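Local coordinates for protein SusD homolog (Bacteroides thetaiotaomicron, PDB 3EHM) that probably binds mucin O-glycans as a SusD-like lipoprotein of the outer membrane, helping this gut symbiont to use host glycans, at residues Q34-I39 with R129-L134; L44-G49 with V264-E269; T137-P142 with E451-Y456; A274-Y279 with S289-E294. All blocks are in the same frame, centred on the assembly; numbering follows the deposited sequence.

Contact 1 (Q34-I39 with R129-L134)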
# COMPACT_ATOMS: atom_id res chain seq x y z
N GLN A 34 -1.09 -13.30 8.98
CA GLN A 34 -1.52 -12.18 9.80
C GLN A 34 -0.46 -11.08 9.87
O GLN A 34 -0.74 -9.99 10.35
CB GLN A 34 -1.83 -12.66 11.22
CG GLN A 34 -2.93 -13.70 11.28
CD GLN A 34 -3.06 -14.29 12.65
OE1 GLN A 34 -3.50 -13.62 13.59
NE2 GLN A 34 -2.68 -15.56 12.80
N ARG A 35 0.75 -11.39 9.40
CA ARG A 35 1.85 -10.43 9.44
C ARG A 35 2.05 -9.59 8.17
O ARG A 35 2.63 -8.50 8.24
CB ARG A 35 3.16 -11.16 9.74
CG ARG A 35 3.22 -11.81 11.10
CD ARG A 35 3.20 -10.78 12.21
NE ARG A 35 3.34 -11.41 13.52
CZ ARG A 35 3.52 -10.74 14.65
NH1 ARG A 35 3.59 -9.42 14.64
NH2 ARG A 35 3.64 -11.41 15.79
N VAL A 36 1.61 -10.10 7.02
CA VAL A 36 1.77 -9.36 5.77
C VAL A 36 1.34 -7.91 5.98
O VAL A 36 2.08 -6.98 5.66
CB VAL A 36 0.95 -10.01 4.65
CG1 VAL A 36 1.08 -9.21 3.36
CG2 VAL A 36 1.42 -11.45 4.44
N ILE A 37 0.13 -7.75 6.50
CA ILE A 37 -0.43 -6.45 6.85
C ILE A 37 -0.97 -6.78 8.24
O ILE A 37 -1.90 -7.57 8.37
CB ILE A 37 -1.58 -6.04 5.92
CG1 ILE A 37 -1.06 -5.89 4.49
CG2 ILE A 37 -2.16 -4.71 6.39
CD1 ILE A 37 -2.11 -5.39 3.50
N PRO A 38 -0.38 -6.19 9.29
CA PRO A 38 -0.73 -6.39 10.70
C PRO A 38 -2.20 -6.51 11.07
O PRO A 38 -2.98 -5.58 10.90
CB PRO A 38 -0.09 -5.19 11.41
CG PRO A 38 1.05 -4.84 10.52
CD PRO A 38 0.47 -4.99 9.15
N ILE A 39 -2.56 -7.68 11.60
CA ILE A 39 -3.91 -7.97 12.05
C ILE A 39 -3.82 -9.18 12.97
O ILE A 39 -2.93 -10.02 12.81
CB ILE A 39 -4.87 -8.27 10.88
CG1 ILE A 39 -6.31 -8.35 11.41
CG2 ILE A 39 -4.47 -9.58 10.21
CD1 ILE A 39 -7.36 -8.35 10.32
N ARG A 129 5.54 -14.58 1.88
CA ARG A 129 6.73 -13.87 2.34
C ARG A 129 7.08 -12.72 1.39
O ARG A 129 7.38 -11.61 1.83
CB ARG A 129 7.93 -14.82 2.41
CG ARG A 129 9.18 -14.18 3.00
CD ARG A 129 10.44 -14.94 2.65
NE ARG A 129 10.80 -14.76 1.24
CZ ARG A 129 11.95 -15.17 0.71
NH1 ARG A 129 12.85 -15.78 1.47
NH2 ARG A 129 12.20 -14.94 -0.57
N ASN A 130 7.02 -13.00 0.09
CA ASN A 130 7.34 -11.99 -0.90
C ASN A 130 6.36 -10.83 -0.98
O ASN A 130 6.75 -9.71 -1.28
CB ASN A 130 7.52 -12.65 -2.28
CG ASN A 130 8.70 -13.60 -2.31
OD1 ASN A 130 9.69 -13.40 -1.60
ND2 ASN A 130 8.62 -14.63 -3.14
N ILE A 131 5.08 -11.08 -0.69
CA ILE A 131 4.11 -9.98 -0.71
C ILE A 131 4.48 -9.05 0.44
O ILE A 131 4.41 -7.83 0.31
CB ILE A 131 2.68 -10.47 -0.49
CG1 ILE A 131 2.24 -11.35 -1.65
CG2 ILE A 131 1.74 -9.27 -0.36
CD1 ILE A 131 0.88 -12.00 -1.43
N ALA A 132 4.88 -9.63 1.56
CA ALA A 132 5.25 -8.85 2.73
C ALA A 132 6.57 -8.10 2.51
O ALA A 132 6.68 -6.92 2.81
CB ALA A 132 5.36 -9.75 3.95
N TRP A 133 7.57 -8.80 1.97
CA TRP A 133 8.86 -8.16 1.75
C TRP A 133 8.88 -7.19 0.58
O TRP A 133 9.83 -6.41 0.44
CB TRP A 133 9.96 -9.21 1.63
CG TRP A 133 10.23 -9.89 2.94
CD1 TRP A 133 9.62 -9.64 4.14
CD2 TRP A 133 11.20 -10.92 3.19
NE1 TRP A 133 10.15 -10.44 5.12
CE2 TRP A 133 11.12 -11.24 4.56
CE3 TRP A 133 12.12 -11.60 2.39
CZ2 TRP A 133 11.93 -12.21 5.16
CZ3 TRP A 133 12.93 -12.57 2.97
CH2 TRP A 133 12.83 -12.86 4.35
N LEU A 134 7.85 -7.23 -0.26
CA LEU A 134 7.76 -6.28 -1.36
C LEU A 134 7.49 -4.94 -0.67
O LEU A 134 8.00 -3.90 -1.08
CB LEU A 134 6.60 -6.63 -2.30
CG LEU A 134 6.29 -5.58 -3.38
CD1 LEU A 134 7.55 -5.27 -4.19
CD2 LEU A 134 5.18 -6.09 -4.29
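On helix 116-140, Asn130 OD1 is gripped by two nitrogens of Arg129 and by Tyr145 OH, beside Ile131 and Ala132, which take up Val36 of segment 34-39. Arg129 NH2 gives the firmer of the arginine's two bonds, 3.1 Å to Asn130 OD1, lying in the guanidinium plane and meeting a lone pair of the amide oxygen. Arg129 NE adds a weak bond. The Arg129 side chain lies along Trp133: CG sits 3.7 Å above the centre of the Trp133 ring, Trp133 CZ3 meets one face of the guanidinium near its rim, and Trp103 makes a cation-pi contact.

All of this polar chemistry is kept off the interface itself, where the last part of helix 23-36 packs on the longer helix in the helical SusD-like fold. Val36 CG1, anti to the backbone N (chi1 178°), meets Ile131 CG2 at 3.8 Å, the two branched side chains crossing at a slant. Next to Ile131, Ala132 brings CB to within 4.0 Å of Val36 CA, and the small methyl lets the backbones approach to 4.6 Å between Val36 CA and Ala132 CA. Both Val36 and Ile131 also touch Trp341 of strand 339-342. The touching surfaces are wholly apolar and buried, so the two segments meet here by methyl contacts and fit of shape, the polar groups of Arg129 and Asn130 being turned to other partners.

Contact 2 (L44-G49 with V264-E269)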
# COMPACT_ATOMS: atom_id res chain seq x y z
N LEU A 44 -6.04 -10.27 21.34
CA LEU A 44 -4.82 -9.47 21.46
C LEU A 44 -5.15 -7.98 21.48
O LEU A 44 -4.26 -7.13 21.39
CB LEU A 44 -3.86 -9.79 20.31
CG LEU A 44 -3.37 -11.24 20.26
CD1 LEU A 44 -2.37 -11.40 19.13
CD2 LEU A 44 -2.73 -11.60 21.59
N THR A 45 -6.44 -7.68 21.61
CA THR A 45 -6.94 -6.31 21.65
C THR A 45 -6.29 -5.31 20.69
O THR A 45 -6.36 -5.47 19.47
CB THR A 45 -6.90 -5.74 23.10
OG1 THR A 45 -5.55 -5.66 23.56
CG2 THR A 45 -7.69 -6.66 24.05
N THR A 46 -5.64 -4.27 21.23
CA THR A 46 -5.03 -3.23 20.40
C THR A 46 -3.64 -3.50 19.85
O THR A 46 -3.11 -2.68 19.09
CB THR A 46 -4.96 -1.89 21.16
OG1 THR A 46 -4.15 -2.06 22.34
CG2 THR A 46 -6.36 -1.41 21.57
N GLY A 47 -3.03 -4.62 20.22
CA GLY A 47 -1.69 -4.93 19.75
C GLY A 47 -1.49 -4.80 18.24
O GLY A 47 -0.72 -3.96 17.79
N PRO A 48 -2.17 -5.64 17.44
CA PRO A 48 -2.02 -5.57 15.98
C PRO A 48 -2.36 -4.18 15.44
O PRO A 48 -1.81 -3.75 14.43
CB PRO A 48 -2.97 -6.65 15.49
CG PRO A 48 -2.91 -7.66 16.60
CD PRO A 48 -3.00 -6.79 17.83
N GLY A 49 -3.27 -3.50 16.13
CA GLY A 49 -3.67 -2.16 15.73
C GLY A 49 -2.55 -1.15 15.88
O GLY A 49 -2.41 -0.23 15.07
N VAL A 264 -8.94 3.98 14.91
CA VAL A 264 -10.14 4.71 14.52
C VAL A 264 -11.10 4.96 15.69
O VAL A 264 -11.54 6.09 15.90
CB VAL A 264 -10.93 3.97 13.40
CG1 VAL A 264 -12.30 4.62 13.20
CG2 VAL A 264 -10.14 4.01 12.09
N ASN A 265 -11.40 3.92 16.46
CA ASN A 265 -12.35 4.05 17.56
C ASN A 265 -11.79 4.11 18.98
O ASN A 265 -12.31 4.85 19.81
CB ASN A 265 -13.38 2.92 17.50
CG ASN A 265 -14.16 2.90 16.21
OD1 ASN A 265 -14.58 3.95 15.71
ND2 ASN A 265 -14.36 1.72 15.65
N GLU A 266 -10.75 3.34 19.26
CA GLU A 266 -10.17 3.33 20.59
C GLU A 266 -9.35 4.57 20.90
O GLU A 266 -9.59 5.26 21.90
CB GLU A 266 -9.31 2.09 20.79
CG GLU A 266 -10.07 0.77 20.74
CD GLU A 266 -11.22 0.71 21.74
OE1 GLU A 266 -11.04 1.17 22.89
OE2 GLU A 266 -12.29 0.18 21.38
N TYR A 267 -8.38 4.87 20.05
CA TYR A 267 -7.51 6.02 20.26
C TYR A 267 -8.07 7.32 19.65
O TYR A 267 -7.62 8.41 20.01
CB TYR A 267 -6.13 5.75 19.66
CG TYR A 267 -5.47 4.46 20.12
CD1 TYR A 267 -5.58 4.03 21.45
CD2 TYR A 267 -4.70 3.70 19.25
CE1 TYR A 267 -4.94 2.86 21.88
CE2 TYR A 267 -4.05 2.54 19.67
CZ TYR A 267 -4.18 2.13 20.99
OH TYR A 267 -3.52 0.99 21.41
N ASN A 268 -9.02 7.18 18.73
CA ASN A 268 -9.63 8.34 18.08
C ASN A 268 -8.56 9.15 17.36
O ASN A 268 -8.56 10.38 17.40
CB ASN A 268 -10.34 9.22 19.11
CG ASN A 268 -11.59 8.57 19.64
OD1 ASN A 268 -11.75 8.39 20.85
ND2 ASN A 268 -12.49 8.20 18.74
N GLU A 269 -7.65 8.45 16.69
CA GLU A 269 -6.55 9.10 15.99
C GLU A 269 -6.61 9.01 14.47
O GLU A 269 -6.09 9.88 13.78
CB GLU A 269 -5.21 8.53 16.50
CG GLU A 269 -5.02 8.73 18.01
CD GLU A 269 -3.74 8.12 18.56
OE1 GLU A 269 -3.39 6.99 18.15
OE2 GLU A 269 -3.10 8.76 19.42
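Thr46 and Tyr267 carry this surface contact, the threonine side chain standing against the phenol oxygen. Thr46 CB comes within 3.2 Å of Tyr267 OH and approaches the ring obliquely, while the methyl CG2 lies 3.7 Å from Tyr267 OH. Thr46 OG1 also donates a weak bond of 3.3 Å to Tyr267 OH. The first torsion of Thr46 (chi1 61°) places OG1 between the backbone N and the carbonyl carbon, leaving CG2 anti to the carbonyl carbon and directed toward Tyr267 and Glu266. The stronger partner of Tyr267 OH is Asn50 OD1, on the helix 47-57, so the phenol oxygen is shared between that bond and the weak one from Thr46.

Thr46 sits in a type II' beta turn from Leu44 to Gly47, closed by a 3.0 Å bond from Gly47 N to Leu44 O, and this turn leads into helix 47-57 of the mainly helical SusD-like fold. Across from it, helix 261-266 gives way to loop, and Tyr267 and Thr46 both rest on Ala262 of that helix. Lys318 NZ bonds to Tyr267 O, a second anchor for the chain at this residue. Glu266 adds a looser apolar touch at the exposed margin: its CG lies 4.4 Å from Thr46 CG2.

Contact 3 (T137-P142 with E451-Y456)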
# COMPACT_ATOMS: atom_id res chain seq x y z
N THR A 137 10.93 -3.75 1.07
CA THR A 137 11.87 -3.08 0.18
C THR A 137 11.31 -1.76 -0.34
O THR A 137 12.04 -0.79 -0.51
CB THR A 137 12.27 -3.96 -1.01
OG1 THR A 137 13.19 -3.23 -1.84
CG2 THR A 137 11.06 -4.36 -1.83
N ASP A 138 10.01 -1.72 -0.59
CA ASP A 138 9.39 -0.49 -1.09
C ASP A 138 9.36 0.60 -0.02
O ASP A 138 9.19 1.78 -0.34
CB ASP A 138 7.98 -0.76 -1.61
CG ASP A 138 7.99 -1.57 -2.89
OD1 ASP A 138 9.07 -1.66 -3.52
OD2 ASP A 138 6.93 -2.10 -3.28
N VAL A 139 9.52 0.20 1.24
CA VAL A 139 9.53 1.16 2.33
C VAL A 139 10.96 1.58 2.72
O VAL A 139 11.21 2.76 2.91
CB VAL A 139 8.81 0.58 3.57
CG1 VAL A 139 9.13 1.42 4.81
CG2 VAL A 139 7.31 0.56 3.33
N PHE A 140 11.88 0.61 2.82
CA PHE A 140 13.26 0.91 3.21
C PHE A 140 14.27 0.96 2.06
O PHE A 140 15.29 1.66 2.15
CB PHE A 140 13.78 -0.12 4.22
CG PHE A 140 13.09 -0.10 5.55
CD1 PHE A 140 12.03 -0.96 5.80
CD2 PHE A 140 13.52 0.75 6.56
CE1 PHE A 140 11.40 -0.98 7.05
CE2 PHE A 140 12.90 0.74 7.82
CZ PHE A 140 11.84 -0.13 8.06
N GLY A 141 14.01 0.19 1.00
CA GLY A 141 14.94 0.12 -0.12
C GLY A 141 15.67 -1.21 -0.05
O GLY A 141 15.09 -2.25 -0.35
N PRO A 142 16.96 -1.21 0.35
CA PRO A 142 17.74 -2.45 0.45
C PRO A 142 17.25 -3.30 1.62
O PRO A 142 16.91 -2.77 2.67
CB PRO A 142 19.16 -1.96 0.72
CG PRO A 142 19.15 -0.53 0.24
CD PRO A 142 17.80 -0.04 0.65
N GLU A 451 1.01 0.44 -0.73
CA GLU A 451 1.06 0.34 -2.19
C GLU A 451 0.81 1.71 -2.83
O GLU A 451 1.47 2.09 -3.78
CB GLU A 451 0.03 -0.68 -2.69
CG GLU A 451 0.04 -0.94 -4.19
CD GLU A 451 1.37 -1.43 -4.72
OE1 GLU A 451 2.13 -2.08 -3.96
OE2 GLU A 451 1.66 -1.20 -5.92
N ALA A 452 -0.16 2.45 -2.29
CA ALA A 452 -0.48 3.77 -2.82
C ALA A 452 0.70 4.73 -2.62
O ALA A 452 0.99 5.55 -3.49
CB ALA A 452 -1.72 4.32 -2.13
N TRP A 453 1.36 4.62 -1.47
CA TRP A 453 2.50 5.46 -1.16
C TRP A 453 3.67 5.12 -2.10
O TRP A 453 4.38 6.00 -2.56
CB TRP A 453 2.91 5.26 0.30
CG TRP A 453 4.10 6.04 0.72
CD1 TRP A 453 4.45 7.30 0.32
CD2 TRP A 453 5.08 5.64 1.68
NE1 TRP A 453 5.58 7.71 0.97
CE2 TRP A 453 6.00 6.71 1.81
CE3 TRP A 453 5.28 4.48 2.44
CZ2 TRP A 453 7.10 6.66 2.67
CZ3 TRP A 453 6.38 4.43 3.31
CH2 TRP A 453 7.27 5.52 3.41
N THR A 454 3.84 3.83 -2.37
CA THR A 454 4.90 3.38 -3.27
C THR A 454 4.62 3.89 -4.69
O THR A 454 5.52 4.41 -5.36
CB THR A 454 4.98 1.84 -3.31
OG1 THR A 454 5.35 1.36 -2.01
CG2 THR A 454 6.01 1.37 -4.32
N GLU A 455 3.38 3.76 -5.14
CA GLU A 455 3.03 4.20 -6.48
C GLU A 455 3.15 5.71 -6.65
O GLU A 455 3.50 6.18 -7.73
CB GLU A 455 1.62 3.72 -6.85
CG GLU A 455 1.60 2.25 -7.20
CD GLU A 455 2.44 1.94 -8.43
OE1 GLU A 455 1.93 2.10 -9.56
OE2 GLU A 455 3.62 1.55 -8.27
N TYR A 456 2.86 6.47 -5.60
CA TYR A 456 3.00 7.92 -5.68
C TYR A 456 4.47 8.28 -5.84
O TYR A 456 4.84 9.09 -6.69
CB TYR A 456 2.46 8.60 -4.42
CG TYR A 456 2.83 10.07 -4.36
CD1 TYR A 456 2.16 11.01 -5.14
CD2 TYR A 456 3.91 10.50 -3.58
CE1 TYR A 456 2.55 12.35 -5.14
CE2 TYR A 456 4.31 11.83 -3.58
CZ TYR A 456 3.63 12.75 -4.36
OH TYR A 456 4.02 14.07 -4.37
O HOH W 1 4.87 -1.24 -1.85
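Glu451 opens the stretch of helix 449-459 that packs on the end of helix 116-140, two helices of the SusD-like fold, which belongs to the TPR clan. Its side chain starts away from 137-142 but its carboxylate comes back nearer, OE1 4.8 Å from Asp138 OD2; Arg214, salt-bridged to both residues, probably offsets the like charges. Two residues on, Trp453 runs its indole across Val139 at about a right angle, with CZ3 4.0 Å from Val139 CG2. Keeping CG opposite the backbone N (chi1 178°) lets the ring extend along the interface to that methyl.

Thr454 then faces Asp138. Its OG1 is 3.4 Å from Asp138 CB and bonds back to Val450 O, while CG2 approaches Asp138 OD2 at 3.7 Å. The other carboxylate oxygen, Asp138 OD1, is held by Tyr164 OH and Trp521 NE1. Replacing Asp138 with an alanine would probably leave Tyr164 and Trp521 without their shared acceptor and Arg214 short of one carboxylate. Glu455 completes the ionic cluster through Arg214 and Lys441. A water donates to Asp138 OD2 at 2.7 Å and is hydrogen-bonded to Thr454 OG1 at 2.6 Å, bridging the two side chains.

Contact 4 (A274-Y279 with S289-E294); sequences ATIWGY and SAYFTE
Ile276 sets its two methyls against the outer end of the Phe292 ring, CG2 lying 3.8 Å from Phe292 CZ and CD1 4.1 Å from Phe292 CE1. The pair joins helix 274-282 of the SusD-like fold to the end of helix 287-291 and the residue just after it; the two short helices fold back on each other through a brief connection so that residues only some fifteen apart in sequence meet in a buried patch. The approach to the ring is oblique.

The extended isoleucine (chi1 -167°, chi2 172°) reaches out from the first helix with CD1 at its end, while CG2 takes the crowded position between the backbone N and the carbonyl carbon. One chain thereby serves two aromatic residues: CD1 also touches Tyr291 CD2 at 4.2 Å and so meets both rings, whereas CG2 meets Phe292. Phe292 is the residue at which the chain leaves helical angles.

An alanine at Ile276 is likely to open a gap beside both rings and leave Phe292 less firmly fixed. Other residues close in around the group: Tyr446 meets both aromatic rings, Leu280 touches them from helix 274-282, and Tyr442 lies against Ile276. Met272 of the short strand before the first helix reaches Phe292 as well. The hydroxyl of Tyr291 extends beyond this apolar cluster, where OH bonds to the backbone oxygen Leu443 O of helix 429-445.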
# COMPACT_ATOMS: atom_id res chain seq x y z
N ALA A 274 -7.42 14.34 3.78
CA ALA A 274 -7.80 15.44 2.89
C ALA A 274 -7.64 15.11 1.41
O ALA A 274 -8.51 15.43 0.60
CB ALA A 274 -6.98 16.68 3.23
N THR A 275 -6.54 14.46 1.06
CA THR A 275 -6.30 14.11 -0.33
C THR A 275 -7.39 13.22 -0.92
O THR A 275 -7.99 13.56 -1.94
CB THR A 275 -4.94 13.41 -0.50
OG1 THR A 275 -3.90 14.26 0.01
CG2 THR A 275 -4.68 13.12 -1.98
N ILE A 276 -7.66 12.09 -0.28
CA ILE A 276 -8.68 11.21 -0.82
C ILE A 276 -10.05 11.89 -0.80
O ILE A 276 -10.86 11.68 -1.70
CB ILE A 276 -8.70 9.85 -0.07
CG1 ILE A 276 -9.56 8.85 -0.86
CG2 ILE A 276 -9.22 10.02 1.35
CD1 ILE A 276 -9.48 7.43 -0.32
N TRP A 277 -10.31 12.71 0.21
CA TRP A 277 -11.59 13.41 0.27
C TRP A 277 -11.71 14.34 -0.93
O TRP A 277 -12.75 14.40 -1.57
CB TRP A 277 -11.72 14.24 1.54
CG TRP A 277 -12.85 15.23 1.44
CD1 TRP A 277 -14.19 14.98 1.59
CD2 TRP A 277 -12.75 16.62 1.07
NE1 TRP A 277 -14.92 16.11 1.34
CE2 TRP A 277 -14.06 17.13 1.01
CE3 TRP A 277 -11.67 17.47 0.78
CZ2 TRP A 277 -14.33 18.47 0.68
CZ3 TRP A 277 -11.94 18.79 0.44
CH2 TRP A 277 -13.26 19.28 0.40
N GLY A 278 -10.64 15.07 -1.22
CA GLY A 278 -10.64 16.00 -2.33
C GLY A 278 -11.02 15.36 -3.65
O GLY A 278 -11.82 15.93 -4.41
N TYR A 279 -10.46 14.19 -3.93
CA TYR A 279 -10.78 13.48 -5.16
C TYR A 279 -12.20 12.94 -5.14
O TYR A 279 -12.96 13.14 -6.08
CB TYR A 279 -9.78 12.33 -5.39
CG TYR A 279 -8.42 12.80 -5.85
CD1 TYR A 279 -8.22 13.27 -7.15
CD2 TYR A 279 -7.34 12.84 -4.97
CE1 TYR A 279 -6.99 13.75 -7.57
CE2 TYR A 279 -6.09 13.33 -5.37
CZ TYR A 279 -5.93 13.79 -6.67
OH TYR A 279 -4.71 14.31 -7.08
N SER A 289 -19.11 7.68 0.26
CA SER A 289 -20.02 7.15 1.28
C SER A 289 -19.69 5.71 1.66
O SER A 289 -19.98 5.27 2.77
CB SER A 289 -21.46 7.22 0.78
OG SER A 289 -22.35 6.76 1.77
N ALA A 290 -19.09 4.97 0.73
CA ALA A 290 -18.73 3.59 1.00
C ALA A 290 -17.50 3.50 1.88
O ALA A 290 -17.38 2.59 2.70
CB ALA A 290 -18.48 2.85 -0.31
N TYR A 291 -16.58 4.45 1.73
CA TYR A 291 -15.34 4.45 2.50
C TYR A 291 -15.41 5.16 3.85
O TYR A 291 -14.80 4.72 4.82
CB TYR A 291 -14.19 5.10 1.72
CG TYR A 291 -13.74 4.42 0.44
CD1 TYR A 291 -14.09 3.10 0.16
CD2 TYR A 291 -12.92 5.09 -0.46
CE1 TYR A 291 -13.62 2.47 -1.00
CE2 TYR A 291 -12.44 4.47 -1.62
CZ TYR A 291 -12.80 3.16 -1.88
OH TYR A 291 -12.33 2.54 -3.02
N PHE A 292 -16.14 6.27 3.91
CA PHE A 292 -16.17 7.04 5.14
C PHE A 292 -17.53 7.45 5.68
O PHE A 292 -18.53 7.50 4.96
CB PHE A 292 -15.33 8.31 4.97
CG PHE A 292 -13.96 8.07 4.40
CD1 PHE A 292 -13.73 8.18 3.03
CD2 PHE A 292 -12.90 7.73 5.24
CE1 PHE A 292 -12.46 7.96 2.50
CE2 PHE A 292 -11.62 7.51 4.71
CZ PHE A 292 -11.41 7.63 3.34
N THR A 293 -17.55 7.76 6.97
CA THR A 293 -18.75 8.20 7.67
C THR A 293 -18.81 9.73 7.58
O THR A 293 -17.81 10.37 7.25
CB THR A 293 -18.69 7.84 9.16
OG1 THR A 293 -17.63 8.58 9.78
CG2 THR A 293 -18.43 6.35 9.34
N GLU A 294 -19.97 10.30 7.86
CA GLU A 294 -20.08 11.75 7.86
C GLU A 294 -19.65 12.14 9.26
O GLU A 294 -19.96 11.44 10.23
CB GLU A 294 -21.52 12.21 7.62
CG GLU A 294 -22.05 11.93 6.23
CD GLU A 294 -23.41 12.56 6.00
OE1 GLU A 294 -23.47 13.79 5.78
OE2 GLU A 294 -24.42 11.82 6.06

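Contacts 1 and 3 share helix 116-140: contact 1 uses residues 129-134 and contact 3 the adjoining 137-142, their centres 14 Å apart, so one long helix meets helix 23-36 and then helix 449-459. Contact 2 touches contact 1 through Ile39 C and Pro48 CB, 3.7 Å apart, where the chain runs from helix 23-36 towards helix 47-57. Contact 4 lies apart, its centre about 26 Å from that of contact 1 and on the opposite side of the chain's centre; its nearest atoms are about 7 Å from contact 2 and about 8 Å from contact 3. Contacts 1, 3 and 4 are buried, whereas contact 2 is at the surface.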